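Local coordinates for Hen1 (Anabaena variabilis, PDB 3JWH), which is an RNA methyltransferase that probably transfers a methyl group from S-adenosylmethionine to the 2'-oxygen of the 3'-terminal nucleotide, at residues Arg32-Gly37 against Asp104-Ile109; Glu54-Val59 against Trp83-Leu88; Val59-Arg64 against Leu88-Leu93. One frame throughout, in Å; residues are numbered along the deposited sequence.

Overall arrangement
All three contacts lie in one mixed sheet with strand order 3-2-1-4-5-7-6, the Rossmann-like core of a class I methyltransferase. Contact 1 pairs the first and fourth strands, 32-36 and 105-109, near the centre of the chain. Contacts 2 and 3, centres about 13 Å apart, follow one another along a single pairing, strand 55-60 with strand 86-90 at one edge of the sheet, contact 3 continuing into the loops beyond; their segments alternate along the chain and share V59 and L88. Both are nested inside the loop closed by contact 1. Strands 32-36 and 55-60 are neighbours, which couples the pairings. At the C-terminal strand ends contacts 1 and 3, centres also about 13 Å apart, together hold S-adenosyl-L-homocysteine (SAH).

Contact 1. Residues Arg32-Gly37 against Asp104-Ile109; sequences RVIDLG and DAATVI. With SAH (S-adenosyl-L-homocysteine), chain C.
The carbonyl oxygen of R32 is gripped by two successive backbone groups, D104 N at 2.9 Å and, farther off, A105 N at 3.3 Å. D104 answers with its side chain: its OD2 accepts from R32 N at 2.9 Å, met on the anti side and 30° out of the carboxylate plane. This exchange fastens the start of the two strands. Only the CB and CG methylenes of R32 pass beside that carboxylate; the guanidinium leads away to a salt bridge with E54 and a hydrogen bond with Q55.

Beyond this clasp the pairing becomes regular and parallel. I34 bonds through both N and O, to A105 O and from T107 N, and L36 N then reaches T107 O. The face carrying V33, D35, A105 and T107 holds one short polar link, T107 OG1 donating to D35 OD1 at 2.6 Å from 36° above the carboxylate plane. T107 sets its hydroxyl between its backbone N and carbonyl carbon (chi1 54°), which turns the oxygen to the aspartate and leaves CG2 beside V33. On the reverse face I34 CG2 meets A106 CB at 3.9 Å.

Past the L36 N bond the strands spread apart. A water accepts from I109 N and lies 2.8 Å from L36 O, also close to D35 OD1. The SAH amino nitrogen spans the opening, donating to I109 O at 2.9 Å and G37 O at 3.1 Å. At G37 a side chain would run into the ribose; this glycine opens the glycine-rich G37-G39 turn after the first strand, the S-adenosylmethionine-binding motif of class I methyltransferases.

Helices 13-27 and 42-49 cover the D35 and T107 face, helix 117-131 packs on L36, A106 and V108, and strand 55-60 bonds to the other edge of 32-36.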
loop_
_atom_site.group_PDB
_atom_site.type_symbol
_atom_site.label_atom_id
_atom_site.label_comp_id
_atom_site.label_asym_id
_atom_site.label_seq_id
_atom_site.Cartn_x
_atom_site.Cartn_y
_atom_site.Cartn_z
ATOM N N ARG A 32 -11.642 -2.529 6.824
ATOM C CA ARG A 32 -10.641 -3.416 7.407
ATOM C C ARG A 32 -9.425 -3.399 6.507
ATOM O O ARG A 32 -9.455 -3.952 5.419
ATOM C CB ARG A 32 -11.200 -4.834 7.486
ATOM C CG ARG A 32 -12.537 -4.947 8.197
ATOM C CD ARG A 32 -12.354 -5.176 9.679
ATOM N NE ARG A 32 -13.596 -5.012 10.433
ATOM C CZ ARG A 32 -13.697 -5.195 11.745
ATOM N NH1 ARG A 32 -12.631 -5.547 12.451
ATOM N NH2 ARG A 32 -14.853 -4.992 12.354
ATOM N N VAL A 33 -8.339 -2.797 6.970
ATOM C CA VAL A 33 -7.159 -2.690 6.136
ATOM C C VAL A 33 -5.871 -3.278 6.670
ATOM O O VAL A 33 -5.548 -3.154 7.843
ATOM C CB VAL A 33 -6.853 -1.196 5.802
ATOM C CG1 VAL A 33 -5.694 -1.103 4.783
ATOM C CG2 VAL A 33 -8.125 -0.493 5.293
ATOM N N ILE A 34 -5.114 -3.888 5.769
ATOM C CA ILE A 34 -3.839 -4.432 6.133
ATOM C C ILE A 34 -2.760 -3.763 5.289
ATOM O O ILE A 34 -2.790 -3.813 4.077
ATOM C CB ILE A 34 -3.799 -5.978 5.966
ATOM C CG1 ILE A 34 -2.418 -6.495 6.354
ATOM C CG2 ILE A 34 -4.099 -6.375 4.535
ATOM C CD1 ILE A 34 -2.345 -8.037 6.501
ATOM N N ASP A 35 -1.793 -3.145 5.956
ATOM C CA ASP A 35 -0.699 -2.458 5.280
ATOM C C ASP A 35 0.565 -3.324 5.196
ATOM O O ASP A 35 1.265 -3.517 6.194
ATOM C CB ASP A 35 -0.413 -1.158 6.018
ATOM C CG ASP A 35 0.551 -0.268 5.275
ATOM O OD1 ASP A 35 0.504 -0.244 4.024
ATOM O OD2 ASP A 35 1.346 0.424 5.948
ATOM N N LEU A 36 0.847 -3.838 4.008
ATOM C CA LEU A 36 2.001 -4.714 3.801
ATOM C C LEU A 36 3.286 -3.919 3.542
ATOM O O LEU A 36 3.401 -3.213 2.556
ATOM C CB LEU A 36 1.705 -5.683 2.654
ATOM C CG LEU A 36 0.359 -6.418 2.776
ATOM C CD1 LEU A 36 0.034 -7.123 1.476
ATOM C CD2 LEU A 36 0.405 -7.405 3.938
ATOM N N GLY A 37 4.251 -4.069 4.438
ATOM C CA GLY A 37 5.497 -3.336 4.338
ATOM C C GLY A 37 5.173 -1.983 4.942
ATOM O O GLY A 37 5.475 -0.936 4.375
ATOM N N ASP A 104 -10.668 -6.075 3.870
ATOM C CA ASP A 104 -11.332 -5.422 2.750
ATOM C C ASP A 104 -10.304 -4.954 1.727
ATOM O O ASP A 104 -10.540 -5.017 0.527
ATOM C CB ASP A 104 -12.127 -4.219 3.234
ATOM C CG ASP A 104 -13.266 -4.605 4.127
ATOM O OD1 ASP A 104 -13.897 -5.640 3.847
ATOM O OD2 ASP A 104 -13.540 -3.874 5.097
ATOM N N ALA A 105 -9.161 -4.492 2.220
ATOM C CA ALA A 105 -8.110 -3.969 1.354
ATOM C C ALA A 105 -6.712 -4.177 1.907
ATOM O O ALA A 105 -6.503 -4.278 3.117
ATOM C CB ALA A 105 -8.341 -2.470 1.119
ATOM N N ALA A 106 -5.762 -4.250 0.990
ATOM C CA ALA A 106 -4.363 -4.379 1.317
ATOM C C ALA A 106 -3.694 -3.158 0.665
ATOM O O ALA A 106 -4.014 -2.803 -0.470
ATOM C CB ALA A 106 -3.811 -5.645 0.713
ATOM N N THR A 107 -2.797 -2.492 1.378
ATOM C CA THR A 107 -2.098 -1.356 0.774
ATOM C C THR A 107 -0.632 -1.729 0.708
ATOM O O THR A 107 -0.091 -2.303 1.641
ATOM C CB THR A 107 -2.255 -0.051 1.595
ATOM O OG1 THR A 107 -1.845 -0.279 2.953
ATOM C CG2 THR A 107 -3.695 0.440 1.555
ATOM N N VAL A 108 0.008 -1.413 -0.404
ATOM C CA VAL A 108 1.419 -1.718 -0.603
ATOM C C VAL A 108 1.987 -0.357 -1.048
ATOM O O VAL A 108 2.024 -0.044 -2.243
ATOM C CB VAL A 108 1.591 -2.770 -1.736
ATOM C CG1 VAL A 108 2.977 -3.332 -1.712
ATOM C CG2 VAL A 108 0.532 -3.871 -1.610
ATOM N N ILE A 109 2.423 0.438 -0.080
ATOM C CA ILE A 109 2.915 1.788 -0.326
ATOM C C ILE A 109 4.419 1.929 -0.394
ATOM O O ILE A 109 5.122 1.724 0.599
ATOM C CB ILE A 109 2.401 2.737 0.756
ATOM C CG1 ILE A 109 0.921 2.467 1.000
ATOM C CG2 ILE A 109 2.587 4.199 0.320
ATOM C CD1 ILE A 109 0.038 2.605 -0.242
HETATM N N SAH C . 5.142 2.049 3.456
HETATM C CA SAH C . 6.001 2.819 4.368
HETATM C CB SAH C . 7.425 2.862 3.809
HETATM C CG SAH C . 7.961 1.445 3.607
HETATM S SD SAH C . 9.639 1.375 2.878
HETATM C C SAH C . 5.474 4.250 4.485
HETATM O O SAH C . 5.977 5.095 3.714
HETATM O OXT SAH C . 4.586 4.464 5.341
HETATM C "C5'" SAH C . 9.641 -0.405 2.455
HETATM C "C4'" SAH C . 9.129 -1.252 3.621
HETATM O "O4'" SAH C . 8.904 -2.593 3.152
HETATM C "C3'" SAH C . 10.186 -1.331 4.726
HETATM O "O3'" SAH C . 9.551 -1.347 6.008
HETATM C "C2'" SAH C . 10.830 -2.686 4.433
HETATM O "O2'" SAH C . 11.387 -3.213 5.641
HETATM C "C1'" SAH C . 9.569 -3.469 4.073
HETATM N N9 SAH C . 9.881 -4.742 3.386
HETATM C C8 SAH C . 10.739 -4.893 2.381
HETATM N N7 SAH C . 10.742 -6.164 1.986
HETATM C C5 SAH C . 9.880 -6.830 2.746
HETATM C C6 SAH C . 9.466 -8.151 2.810
HETATM N N6 SAH C . 9.978 -9.059 1.980
HETATM N N1 SAH C . 8.558 -8.503 3.723
HETATM C C2 SAH C . 8.052 -7.610 4.563
HETATM N N3 SAH C . 8.424 -6.346 4.532
HETATM C C4 SAH C . 9.330 -5.922 3.642
HETATM O O HOH W 1 2.829 -0.489 2.492
#

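Contact 2. Residues Glu54-Val59 against Trp83-Leu88; sequences EQITGV and WERLQL
I56 lays its CD1 methyl over one face of the R85 guanidinium, off-centre toward the rim and 3.5 Å from R85 NH2. I56 has CG1 beside its backbone N (chi1 -63°) and curls CD1 toward the arginine, while R85 runs past the carbonyl of E54, its CG 3.5 Å from E54 O, and bends at chi3 (60°). The guanidinium is held by carbonyl oxygens around it, NE by F53 and NH1 by L48 and Q82, so its rotation is well fixed.

The other branch of I56, CG2, meets L86 CD1 at 4.2 Å. L86 places CG anti to its N (chi1 176°), carrying that methyl back toward strand 55-60. On the reverse face T57 and Q87 lie side by side and point the same way, Q87 CB 3.7 Å from T57 OG1. A water ties this face together: it accepts from the extended Q55 side chain at NE2, donates to R85 O at 2.8 Å, and bonds T57 OG1, which also pairs with Y103.

Beneath the side chains the backbones bond in parallel fashion, I56 N to R85 O at 2.9 Å and G58 N to Q87 O at 3.0 Å; between them Q87 N to I56 O is weak.

With helices 63-73 and 80-83 between them, the two strands form a beta-alpha-beta crossover at one sheet edge, the repeating unit of Rossmann-like folds, including class I methyltransferases.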
loop_
_atom_site.group_PDB
_atom_site.type_symbol
_atom_site.label_atom_id
_atom_site.label_comp_id
_atom_site.label_asym_id
_atom_site.label_seq_id
_atom_site.Cartn_x
_atom_site.Cartn_y
_atom_site.Cartn_z
ATOM N N GLU A 54 -12.273 0.189 10.682
ATOM C CA GLU A 54 -12.663 -0.737 11.744
ATOM C C GLU A 54 -11.569 -1.710 12.166
ATOM O O GLU A 54 -11.688 -2.408 13.173
ATOM C CB GLU A 54 -13.922 -1.499 11.321
ATOM C CG GLU A 54 -15.199 -0.659 11.404
ATOM C CD GLU A 54 -16.453 -1.429 11.012
ATOM O OE1 GLU A 54 -16.548 -2.649 11.311
ATOM O OE2 GLU A 54 -17.361 -0.804 10.421
ATOM N N GLN A 55 -10.498 -1.750 11.392
ATOM C CA GLN A 55 -9.376 -2.606 11.713
ATOM C C GLN A 55 -8.171 -2.188 10.900
ATOM O O GLN A 55 -8.259 -2.022 9.687
ATOM C CB GLN A 55 -9.707 -4.069 11.447
ATOM C CG GLN A 55 -8.548 -5.003 11.727
ATOM C CD GLN A 55 -8.967 -6.467 11.662
ATOM O OE1 GLN A 55 -9.971 -6.807 11.039
ATOM N NE2 GLN A 55 -8.190 -7.331 12.295
ATOM N N ILE A 56 -7.063 -1.991 11.600
ATOM C CA ILE A 56 -5.810 -1.582 10.996
ATOM C C ILE A 56 -4.714 -2.595 11.344
ATOM O O ILE A 56 -4.408 -2.794 12.511
ATOM C CB ILE A 56 -5.344 -0.187 11.531
ATOM C CG1 ILE A 56 -6.339 0.911 11.163
ATOM C CG2 ILE A 56 -4.000 0.149 10.990
ATOM C CD1 ILE A 56 -7.552 0.954 12.013
ATOM N N THR A 57 -4.132 -3.244 10.343
ATOM C CA THR A 57 -3.047 -4.168 10.605
ATOM C C THR A 57 -1.852 -3.797 9.749
ATOM O O THR A 57 -1.994 -3.632 8.551
ATOM C CB THR A 57 -3.423 -5.623 10.282
ATOM O OG1 THR A 57 -4.433 -6.069 11.187
ATOM C CG2 THR A 57 -2.203 -6.516 10.417
ATOM N N GLY A 58 -0.683 -3.681 10.374
ATOM C CA GLY A 58 0.544 -3.358 9.663
ATOM C C GLY A 58 1.516 -4.525 9.714
ATOM O O GLY A 58 1.741 -5.100 10.772
ATOM N N VAL A 59 2.099 -4.867 8.569
ATOM C CA VAL A 59 3.027 -5.981 8.468
ATOM C C VAL A 59 4.385 -5.533 7.929
ATOM O O VAL A 59 4.438 -4.801 6.955
ATOM C CB VAL A 59 2.464 -7.081 7.499
ATOM C CG1 VAL A 59 3.409 -8.285 7.463
ATOM C CG2 VAL A 59 1.065 -7.504 7.934
ATOM N N TRP A 83 -8.189 1.549 20.305
ATOM C CA TRP A 83 -6.874 0.939 20.275
ATOM C C TRP A 83 -6.914 -0.531 19.850
ATOM O O TRP A 83 -5.974 -1.022 19.224
ATOM C CB TRP A 83 -6.180 1.084 21.635
ATOM C CG TRP A 83 -5.749 2.492 21.992
ATOM C CD1 TRP A 83 -6.363 3.344 22.873
ATOM C CD2 TRP A 83 -4.585 3.186 21.515
ATOM N NE1 TRP A 83 -5.651 4.520 22.981
ATOM C CE2 TRP A 83 -4.557 4.449 22.159
ATOM C CE3 TRP A 83 -3.564 2.864 20.613
ATOM C CZ2 TRP A 83 -3.544 5.388 21.926
ATOM C CZ3 TRP A 83 -2.559 3.796 20.384
ATOM C CH2 TRP A 83 -2.557 5.042 21.040
ATOM N N GLU A 84 -8.004 -1.226 20.174
ATOM C CA GLU A 84 -8.154 -2.643 19.821
ATOM C C GLU A 84 -8.232 -2.916 18.311
ATOM O O GLU A 84 -8.239 -4.067 17.881
ATOM C CB GLU A 84 -9.402 -3.225 20.485
ATOM C CG GLU A 84 -9.260 -3.494 21.976
ATOM C CD GLU A 84 -8.111 -4.446 22.301
ATOM O OE1 GLU A 84 -8.068 -5.567 21.736
ATOM O OE2 GLU A 84 -7.249 -4.074 23.130
ATOM N N ARG A 85 -8.295 -1.858 17.514
ATOM C CA ARG A 85 -8.368 -1.980 16.058
ATOM C C ARG A 85 -6.987 -2.252 15.444
ATOM O O ARG A 85 -6.878 -2.829 14.361
ATOM C CB ARG A 85 -8.962 -0.694 15.470
ATOM C CG ARG A 85 -10.438 -0.501 15.783
ATOM C CD ARG A 85 -10.862 0.969 15.840
ATOM N NE ARG A 85 -10.656 1.701 14.590
ATOM C CZ ARG A 85 -9.839 2.748 14.458
ATOM N NH1 ARG A 85 -9.147 3.185 15.499
ATOM N NH2 ARG A 85 -9.730 3.372 13.288
ATOM N N LEU A 86 -5.945 -1.841 16.153
ATOM C CA LEU A 86 -4.565 -1.987 15.702
ATOM C C LEU A 86 -3.897 -3.335 15.969
ATOM O O LEU A 86 -4.132 -3.971 16.980
ATOM C CB LEU A 86 -3.705 -0.898 16.337
ATOM C CG LEU A 86 -2.217 -1.021 16.008
ATOM C CD1 LEU A 86 -1.989 -0.725 14.527
ATOM C CD2 LEU A 86 -1.423 -0.074 16.886
ATOM N N GLN A 87 -3.027 -3.737 15.057
ATOM C CA GLN A 87 -2.300 -4.988 15.174
ATOM C C GLN A 87 -1.013 -4.845 14.360
ATOM O O GLN A 87 -1.046 -4.411 13.212
ATOM C CB GLN A 87 -3.154 -6.136 14.626
ATOM C CG GLN A 87 -2.793 -7.517 15.118
ATOM C CD GLN A 87 -3.515 -8.612 14.342
ATOM O OE1 GLN A 87 -4.721 -8.515 14.074
ATOM N NE2 GLN A 87 -2.789 -9.662 13.986
ATOM N N LEU A 88 0.112 -5.197 14.973
ATOM C CA LEU A 88 1.432 -5.139 14.346
ATOM C C LEU A 88 1.989 -6.558 14.221
ATOM O O LEU A 88 2.019 -7.307 15.188
ATOM C CB LEU A 88 2.367 -4.283 15.197
ATOM C CG LEU A 88 2.717 -2.883 14.683
ATOM C CD1 LEU A 88 1.513 -2.196 14.097
ATOM C CD2 LEU A 88 3.292 -2.085 15.811
HETATM O O HOH W 2 -5.956 -5.279 13.372
#

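Contact 3. Residues Val59-Arg64 against Leu88-Leu93; sequences VDVSYR and LIQGAL. With SAH (S-adenosyl-L-homocysteine), chain C.
Two backbone hydrogen bonds carry the parallel pairing to its end: D60 N gives to I89 O at 3.1 Å, and D60 O receives G91 N at 3.0 Å, the donor standing well above the carbonyl plane. Beyond this V61 and G91 still run close, and SAH is bound where the chains leave the sheet.

The polar contacts to SAH come from both segments. D60 OD1 accepts from the ribose O2' at 2.9 Å and, through its anti lone pair, from S62 N in an Asx turn, which steadies the carboxylate. Its OD2 takes O3', though the modelled distance is doubtfully short, and also G39 N. An acidic residue gripping the ribose hydroxyls at the C-terminal end of the second strand is a hallmark of class I methyltransferases. From the other segment, L93 N donates to adenine N1 at 2.7 Å.

Nonpolar contacts complete the pocket. V61 holds CG1 in the cramped site between its N and carbonyl carbon (chi1 72°), bringing that methyl 3.7 Å from adenine N3, while CG2 turns to A92. Farther out, Q90 CG sits over the Y63 ring in a CH-pi contact, 3.6 Å from the centroid, and the amide plane lies almost parallel to the ring, 4° apart. With a serine in place of Q90, one face of Y63 would probably lose the methylene that covers it and the ring could turn more freely.

S62 caps the start of helix 63-73, whose L66 meets D60 and Q90; inward, V59 and L93 pack on L36 of strand 32-36.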
loop_
_atom_site.group_PDB
_atom_site.type_symbol
_atom_site.label_atom_id
_atom_site.label_comp_id
_atom_site.label_asym_id
_atom_site.label_seq_id
_atom_site.Cartn_x
_atom_site.Cartn_y
_atom_site.Cartn_z
ATOM N N VAL A 59 2.099 -4.867 8.569
ATOM C CA VAL A 59 3.027 -5.981 8.468
ATOM C C VAL A 59 4.385 -5.533 7.929
ATOM O O VAL A 59 4.438 -4.801 6.955
ATOM C CB VAL A 59 2.464 -7.081 7.499
ATOM C CG1 VAL A 59 3.409 -8.285 7.463
ATOM C CG2 VAL A 59 1.065 -7.504 7.934
ATOM N N ASP A 60 5.477 -5.968 8.561
ATOM C CA ASP A 60 6.818 -5.638 8.074
ATOM C C ASP A 60 7.823 -6.692 8.517
ATOM O O ASP A 60 7.677 -7.278 9.584
ATOM C CB ASP A 60 7.280 -4.268 8.579
ATOM C CG ASP A 60 8.256 -3.601 7.612
ATOM O OD1 ASP A 60 9.463 -3.919 7.627
ATOM O OD2 ASP A 60 7.793 -2.770 6.809
ATOM N N VAL A 61 8.852 -6.935 7.709
ATOM C CA VAL A 61 9.851 -7.922 8.087
ATOM C C VAL A 61 10.862 -7.344 9.071
ATOM O O VAL A 61 11.546 -8.082 9.799
ATOM C CB VAL A 61 10.581 -8.509 6.835
ATOM C CG1 VAL A 61 11.511 -7.496 6.216
ATOM C CG2 VAL A 61 11.329 -9.792 7.226
ATOM N N SER A 62 10.930 -6.009 9.130
ATOM C CA SER A 62 11.872 -5.361 10.033
ATOM C C SER A 62 11.354 -5.095 11.456
ATOM O O SER A 62 10.333 -4.435 11.654
ATOM C CB SER A 62 12.375 -4.064 9.406
ATOM O OG SER A 62 12.945 -3.229 10.388
ATOM N N TYR A 63 12.074 -5.626 12.443
ATOM C CA TYR A 63 11.728 -5.459 13.852
ATOM C C TYR A 63 11.965 -4.011 14.256
ATOM O O TYR A 63 11.184 -3.432 15.005
ATOM C CB TYR A 63 12.587 -6.395 14.740
ATOM C CG TYR A 63 12.196 -7.867 14.672
ATOM C CD1 TYR A 63 11.187 -8.380 15.485
ATOM C CD2 TYR A 63 12.831 -8.739 13.793
ATOM C CE1 TYR A 63 10.817 -9.719 15.428
ATOM C CE2 TYR A 63 12.472 -10.093 13.728
ATOM C CZ TYR A 63 11.462 -10.572 14.552
ATOM O OH TYR A 63 11.098 -11.903 14.503
ATOM N N ARG A 64 13.048 -3.433 13.765
ATOM C CA ARG A 64 13.377 -2.052 14.084
ATOM C C ARG A 64 12.239 -1.125 13.670
ATOM O O ARG A 64 11.779 -0.296 14.453
ATOM C CB ARG A 64 14.662 -1.632 13.370
ATOM C CG ARG A 64 15.184 -0.290 13.842
ATOM C CD ARG A 64 15.718 -0.390 15.254
ATOM N NE ARG A 64 15.454 0.808 16.048
ATOM C CZ ARG A 64 14.377 0.976 16.808
ATOM N NH1 ARG A 64 13.454 0.021 16.877
ATOM N NH2 ARG A 64 14.233 2.086 17.524
ATOM N N LEU A 88 0.112 -5.197 14.973
ATOM C CA LEU A 88 1.432 -5.139 14.346
ATOM C C LEU A 88 1.989 -6.558 14.221
ATOM O O LEU A 88 2.019 -7.307 15.188
ATOM C CB LEU A 88 2.367 -4.283 15.197
ATOM C CG LEU A 88 2.717 -2.883 14.683
ATOM C CD1 LEU A 88 1.513 -2.196 14.097
ATOM C CD2 LEU A 88 3.292 -2.085 15.811
ATOM N N ILE A 89 2.436 -6.915 13.027
ATOM C CA ILE A 89 2.948 -8.253 12.774
ATOM C C ILE A 89 4.297 -8.265 12.053
ATOM O O ILE A 89 4.469 -7.588 11.033
ATOM C CB ILE A 89 1.963 -9.041 11.893
ATOM C CG1 ILE A 89 0.647 -9.263 12.629
ATOM C CG2 ILE A 89 2.588 -10.356 11.470
ATOM C CD1 ILE A 89 -0.452 -9.777 11.718
ATOM N N GLN A 90 5.255 -9.033 12.581
ATOM C CA GLN A 90 6.539 -9.153 11.919
ATOM C C GLN A 90 6.392 -10.337 10.972
ATOM O O GLN A 90 5.839 -11.382 11.346
ATOM C CB GLN A 90 7.687 -9.411 12.910
ATOM C CG GLN A 90 9.089 -9.356 12.268
ATOM C CD GLN A 90 9.438 -10.588 11.426
ATOM O OE1 GLN A 90 10.279 -10.517 10.519
ATOM N NE2 GLN A 90 8.810 -11.721 11.734
ATOM N N GLY A 91 6.857 -10.162 9.743
ATOM C CA GLY A 91 6.772 -11.231 8.766
ATOM C C GLY A 91 7.175 -10.766 7.381
ATOM O O GLY A 91 7.079 -9.583 7.072
ATOM N N ALA A 92 7.643 -11.695 6.558
ATOM C CA ALA A 92 8.039 -11.399 5.190
ATOM C C ALA A 92 6.789 -11.386 4.313
ATOM O O ALA A 92 5.835 -12.119 4.567
ATOM C CB ALA A 92 9.008 -12.444 4.704
ATOM N N LEU A 93 6.800 -10.568 3.268
ATOM C CA LEU A 93 5.638 -10.437 2.388
ATOM C C LEU A 93 5.526 -11.553 1.376
ATOM O O LEU A 93 4.492 -11.724 0.733
ATOM C CB LEU A 93 5.692 -9.100 1.647
ATOM C CG LEU A 93 5.691 -7.841 2.519
ATOM C CD1 LEU A 93 5.895 -6.602 1.654
ATOM C CD2 LEU A 93 4.390 -7.760 3.285
HETATM N N SAH C . 5.142 2.049 3.456
HETATM C CA SAH C . 6.001 2.819 4.368
HETATM C CB SAH C . 7.425 2.862 3.809
HETATM C CG SAH C . 7.961 1.445 3.607
HETATM S SD SAH C . 9.639 1.375 2.878
HETATM C C SAH C . 5.474 4.250 4.485
HETATM O O SAH C . 5.977 5.095 3.714
HETATM O OXT SAH C . 4.586 4.464 5.341
HETATM C "C5'" SAH C . 9.641 -0.405 2.455
HETATM C "C4'" SAH C . 9.129 -1.252 3.621
HETATM O "O4'" SAH C . 8.904 -2.593 3.152
HETATM C "C3'" SAH C . 10.186 -1.331 4.726
HETATM O "O3'" SAH C . 9.551 -1.347 6.008
HETATM C "C2'" SAH C . 10.830 -2.686 4.433
HETATM O "O2'" SAH C . 11.387 -3.213 5.641
HETATM C "C1'" SAH C . 9.569 -3.469 4.073
HETATM N N9 SAH C . 9.881 -4.742 3.386
HETATM C C8 SAH C . 10.739 -4.893 2.381
HETATM N N7 SAH C . 10.742 -6.164 1.986
HETATM C C5 SAH C . 9.880 -6.830 2.746
HETATM C C6 SAH C . 9.466 -8.151 2.810
HETATM N N6 SAH C . 9.978 -9.059 1.980
HETATM N N1 SAH C . 8.558 -8.503 3.723
HETATM C C2 SAH C . 8.052 -7.610 4.563
HETATM N N3 SAH C . 8.424 -6.346 4.532
HETATM C C4 SAH C . 9.330 -5.922 3.642
#